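Local coordinates for protein reducing-end xylose-releasing exo-oligoxylanase Rex8A (Paenibacillus barcinonensis, PDB 6SUD) that hydrolyses linear and branched xylooligosaccharides from their reducing ends, releasing xylose during xylan breakdown, at residues 79-84 / 375-380. The protein carries 1 engineered substitution. Numbering follows the deposited sequence.
Sequences AVQMDK and GNYRVY. With EDO (1,2-ethanediol), chain H.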
ATOM      1  N   ALA A  79       4.534   7.595   8.615  1.00  8.30           N
ATOM      2  CA  ALA A  79       4.681   8.702   9.604  1.00  8.20           C
ATOM      3  C   ALA A  79       3.633   8.528  10.703  1.00  8.20           C
ATOM      4  O   ALA A  79       4.004   8.665  11.890  1.00  8.35           O
ATOM      5  CB  ALA A  79       4.623  10.083   9.002  1.00  7.91           C
ATOM      6  N   VAL A  80       2.384   8.262  10.331  1.00  8.11           N
ATOM      7  CA  VAL A  80       1.282   8.248  11.333  1.00  8.07           C
ATOM      8  C   VAL A  80       1.395   6.955  12.149  1.00  8.68           C
ATOM      9  O   VAL A  80       1.262   7.045  13.376  1.00  9.23           O
ATOM     10  CB  VAL A  80      -0.115   8.518  10.731  1.00  7.68           C
ATOM     11  CG1 VAL A  80      -0.615   7.443   9.775  1.00  7.45           C
ATOM     12  CG2 VAL A  80      -1.104   8.764  11.847  1.00  7.56           C
ATOM     13  N   GLN A  81       1.778   5.824  11.535  1.00  9.22           N
ATOM     14  CA  GLN A  81       2.008   4.540  12.261  1.00  9.78           C
ATOM     15  C   GLN A  81       3.180   4.689  13.245  1.00 10.32           C
ATOM     16  O   GLN A  81       3.129   4.063  14.317  1.00 10.54           O
ATOM     17  CB  GLN A  81       2.246   3.398  11.272  1.00  9.60           C
ATOM     18  CG  GLN A  81       1.014   3.051  10.449  1.00  9.23           C
ATOM     19  CD  GLN A  81      -0.090   2.420  11.259  1.00  9.29           C
ATOM     20  OE1 GLN A  81       0.130   1.893  12.343  1.00  9.04           O
ATOM     21  NE2 GLN A  81      -1.298   2.437  10.713  1.00  8.60           N
ATOM     22  N   MET A  82       4.149   5.552  12.951  1.00 11.65           N
ATOM     23  CA  MET A  82       5.348   5.747  13.811  1.00 12.64           C
ATOM     24  C   MET A  82       5.162   6.968  14.724  1.00 13.36           C
ATOM     25  O   MET A  82       6.108   7.280  15.469  1.00 13.14           O
ATOM     26  CB  MET A  82       6.610   5.934  12.963  1.00 13.31           C
ATOM     27  CG  MET A  82       7.077   4.707  12.205  1.00 13.89           C
ATOM     28  SD  MET A  82       7.685   3.438  13.352  1.00 15.65           S
ATOM     29  CE  MET A  82       9.083   4.288  14.081  1.00 15.20           C
ATOM     30  N   ASP A  83       3.981   7.594  14.713  1.00 13.22           N
ATOM     31  CA  ASP A  83       3.650   8.778  15.552  1.00 14.13           C
ATOM     32  C   ASP A  83       4.648   9.904  15.230  1.00 13.30           C
ATOM     33  O   ASP A  83       5.226  10.519  16.187  1.00 13.17           O
ATOM     34  CB  ASP A  83       3.624   8.396  17.035  1.00 15.14           C
ATOM     35  CG  ASP A  83       3.036   9.459  17.944  1.00 16.69           C
ATOM     36  OD1 ASP A  83       2.359  10.360  17.425  1.00 18.30           O
ATOM     37  OD2 ASP A  83       3.255   9.376  19.171  1.00 19.28           O
ATOM     38  N   LYS A  84       4.835  10.190  13.943  1.00 12.24           N
ATOM     39  CA  LYS A  84       5.832  11.194  13.468  1.00 12.55           C
ATOM     40  C   LYS A  84       5.101  12.328  12.752  1.00 12.02           C
ATOM     41  O   LYS A  84       5.119  12.403  11.510  1.00 10.39           O
ATOM     42  CB  LYS A  84       6.917  10.536  12.617  1.00 13.01           C
ATOM     43  CG  LYS A  84       7.686   9.448  13.346  1.00 13.58           C
ATOM     44  CD  LYS A  84       8.800   9.944  14.220  1.00 14.29           C
ATOM     45  CE  LYS A  84       9.701   8.833  14.718  1.00 14.78           C
ATOM     46  NZ  LYS A  84      10.734   9.340  15.653  1.00 15.30           N
ATOM     47  N   GLY A 375       4.042  -5.887  15.041  1.00  9.77           N
ATOM     48  CA  GLY A 375       2.702  -5.616  15.599  1.00  9.74           C
ATOM     49  C   GLY A 375       2.420  -4.126  15.727  1.00 10.23           C
ATOM     50  O   GLY A 375       1.644  -3.752  16.630  1.00 10.58           O
ATOM     51  N   ASN A 376       2.983  -3.307  14.837  1.00 10.69           N
ATOM     52  CA  ASN A 376       2.892  -1.822  14.897  1.00 11.02           C
ATOM     53  C   ASN A 376       2.156  -1.256  13.670  1.00 11.01           C
ATOM     54  O   ASN A 376       2.165  -0.026  13.492  1.00 10.50           O
ATOM     55  CB  ASN A 376       4.278  -1.213  15.086  1.00 11.74           C
ATOM     56  CG  ASN A 376       4.787  -1.491  16.484  1.00 12.41           C
ATOM     57  OD1 ASN A 376       4.115  -1.150  17.454  1.00 13.27           O
ATOM     58  ND2 ASN A 376       5.943  -2.134  16.603  1.00 12.64           N
ATOM     59  N   TYR A 377       1.550  -2.091  12.826  1.00 10.73           N
ATOM     60  CA  TYR A 377       0.712  -1.597  11.700  1.00 10.26           C
ATOM     61  C   TYR A 377      -0.730  -1.690  12.178  1.00 10.26           C
ATOM     62  O   TYR A 377      -1.327  -2.777  12.037  1.00 10.01           O
ATOM     63  CB  TYR A 377       0.949  -2.389  10.416  1.00 10.05           C
ATOM     64  CG  TYR A 377       0.651  -1.667   9.123  1.00  9.74           C
ATOM     65  CD1 TYR A 377      -0.264  -0.628   9.046  1.00 10.03           C
ATOM     66  CD2 TYR A 377       1.230  -2.102   7.942  1.00  9.96           C
ATOM     67  CE1 TYR A 377      -0.563  -0.016   7.840  1.00 10.10           C
ATOM     68  CE2 TYR A 377       0.935  -1.506   6.727  1.00 10.28           C
ATOM     69  CZ  TYR A 377       0.043  -0.448   6.674  1.00 10.07           C
ATOM     70  OH  TYR A 377      -0.253   0.155   5.487  1.00 10.11           O
ATOM     71  N   ARG A 378      -1.230  -0.617  12.792  1.00 10.54           N
ATOM     72  CA  ARG A 378      -2.461  -0.668  13.621  1.00 11.20           C
ATOM     73  C   ARG A 378      -3.563   0.235  13.072  1.00 11.09           C
ATOM     74  O   ARG A 378      -3.291   1.203  12.334  1.00 10.62           O
ATOM     75  CB  ARG A 378      -2.156  -0.261  15.062  1.00 12.13           C
ATOM     76  CG  ARG A 378      -1.035  -1.080  15.680  1.00 13.14           C
ATOM     77  CD  ARG A 378      -0.799  -0.748  17.130  1.00 14.18           C
ATOM     78  NE  ARG A 378       0.140  -1.700  17.704  1.00 15.59           N
ATOM     79  CZ  ARG A 378       0.411  -1.806  18.999  1.00 17.30           C
ATOM     80  NH1 ARG A 378      -0.193  -1.013  19.873  1.00 18.14           N
ATOM     81  NH2 ARG A 378       1.302  -2.692  19.414  1.00 17.39           N
ATOM     82  N   VAL A 379      -4.776  -0.099  13.466  1.00 10.72           N
ATOM     83  CA  VAL A 379      -5.952   0.786  13.275  1.00 11.19           C
ATOM     84  C   VAL A 379      -5.890   1.823  14.386  1.00 11.83           C
ATOM     85  O   VAL A 379      -5.878   1.399  15.554  1.00 13.13           O
ATOM     86  CB  VAL A 379      -7.259  -0.015  13.373  1.00 10.90           C
ATOM     87  CG1 VAL A 379      -8.476   0.882  13.236  1.00 10.89           C
ATOM     88  CG2 VAL A 379      -7.307  -1.149  12.376  1.00 10.61           C
ATOM     89  N   TYR A 380      -5.935   3.107  14.046  1.00 13.30           N
ATOM     90  CA  TYR A 380      -6.086   4.216  15.028  1.00 14.44           C
ATOM     91  C   TYR A 380      -7.541   4.700  15.038  1.00 15.70           C
ATOM     92  O   TYR A 380      -7.974   5.351  14.076  1.00 14.53           O
ATOM     93  CB  TYR A 380      -5.048   5.295  14.748  1.00 14.45           C
ATOM     94  CG  TYR A 380      -3.695   4.795  15.164  1.00 14.63           C
ATOM     95  CD1 TYR A 380      -3.327   4.808  16.498  1.00 15.22           C
ATOM     96  CD2 TYR A 380      -2.851   4.178  14.256  1.00 15.52           C
ATOM     97  CE1 TYR A 380      -2.114   4.287  16.912  1.00 15.57           C
ATOM     98  CE2 TYR A 380      -1.628   3.668  14.655  1.00 14.89           C
ATOM     99  CZ  TYR A 380      -1.267   3.709  15.987  1.00 15.26           C
ATOM    100  OH  TYR A 380      -0.077   3.202  16.418  1.00 16.76           O
TER
HETATM  101  C1  EDO H 506       7.211  14.232  14.967  1.00 20.26           C
HETATM  102  O1  EDO H 506       8.520  13.992  14.464  1.00 20.39           O
HETATM  103  C2  EDO H 506       6.779  13.183  15.902  1.00 20.81           C
HETATM  104  O2  EDO H 506       5.688  13.528  16.737  1.00 21.64           O
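The carboxamide of Gln81 reaches the loop 375-380 between two tyrosine rings. Tyr380 turns its edge to the amide, and Gln81 OE1 lies near the plane of the Tyr380 ring, 3.4 Å from its CE2, while NE2 of Gln81 meets CD1 of Tyr377 obliquely at 3.6 Å, amide and ring planes 60° apart. Between the rings the amide reads both backbone polar groups of Arg378. Gln81 NE2 donates to Arg378 O at 2.8 Å, the acceptor lying in the amide plane and the bond nearly straight (170°). Arg378 N donates to Gln81 OE1 at 2.9 Å, arriving from above the carbonyl plane. This pair of bonds fixes the flip of the amide and holds OE1 against Asn376 O, a 3.0 Å approach of two acceptors that is probably unfavourable by itself. A bend in the Gln81 chain at CB-CG (chi2 -69°) carries the amide over to the loop. With an alanine at Gln81, Arg378 N and O would probably lose these partners and a gap would open between the two tyrosines. On the loop side, the side chain of Arg378 turns back, and its NE (2.8 Å) and NH2 (3.0 Å) both donate to the one oxygen, Gly375 O, which lies in the guanidinium plane. Phe139 of helix 127-144 and Leu371 of helix 359-373 also pack on Gln81. The contact ties the C-terminal end of helix 69-81 to the loop after helix 359-373; both helices finish in Schellman motifs, at Asp83 and Gly375, within the (alpha/alpha)6 barrel of glycoside hydrolase family 8.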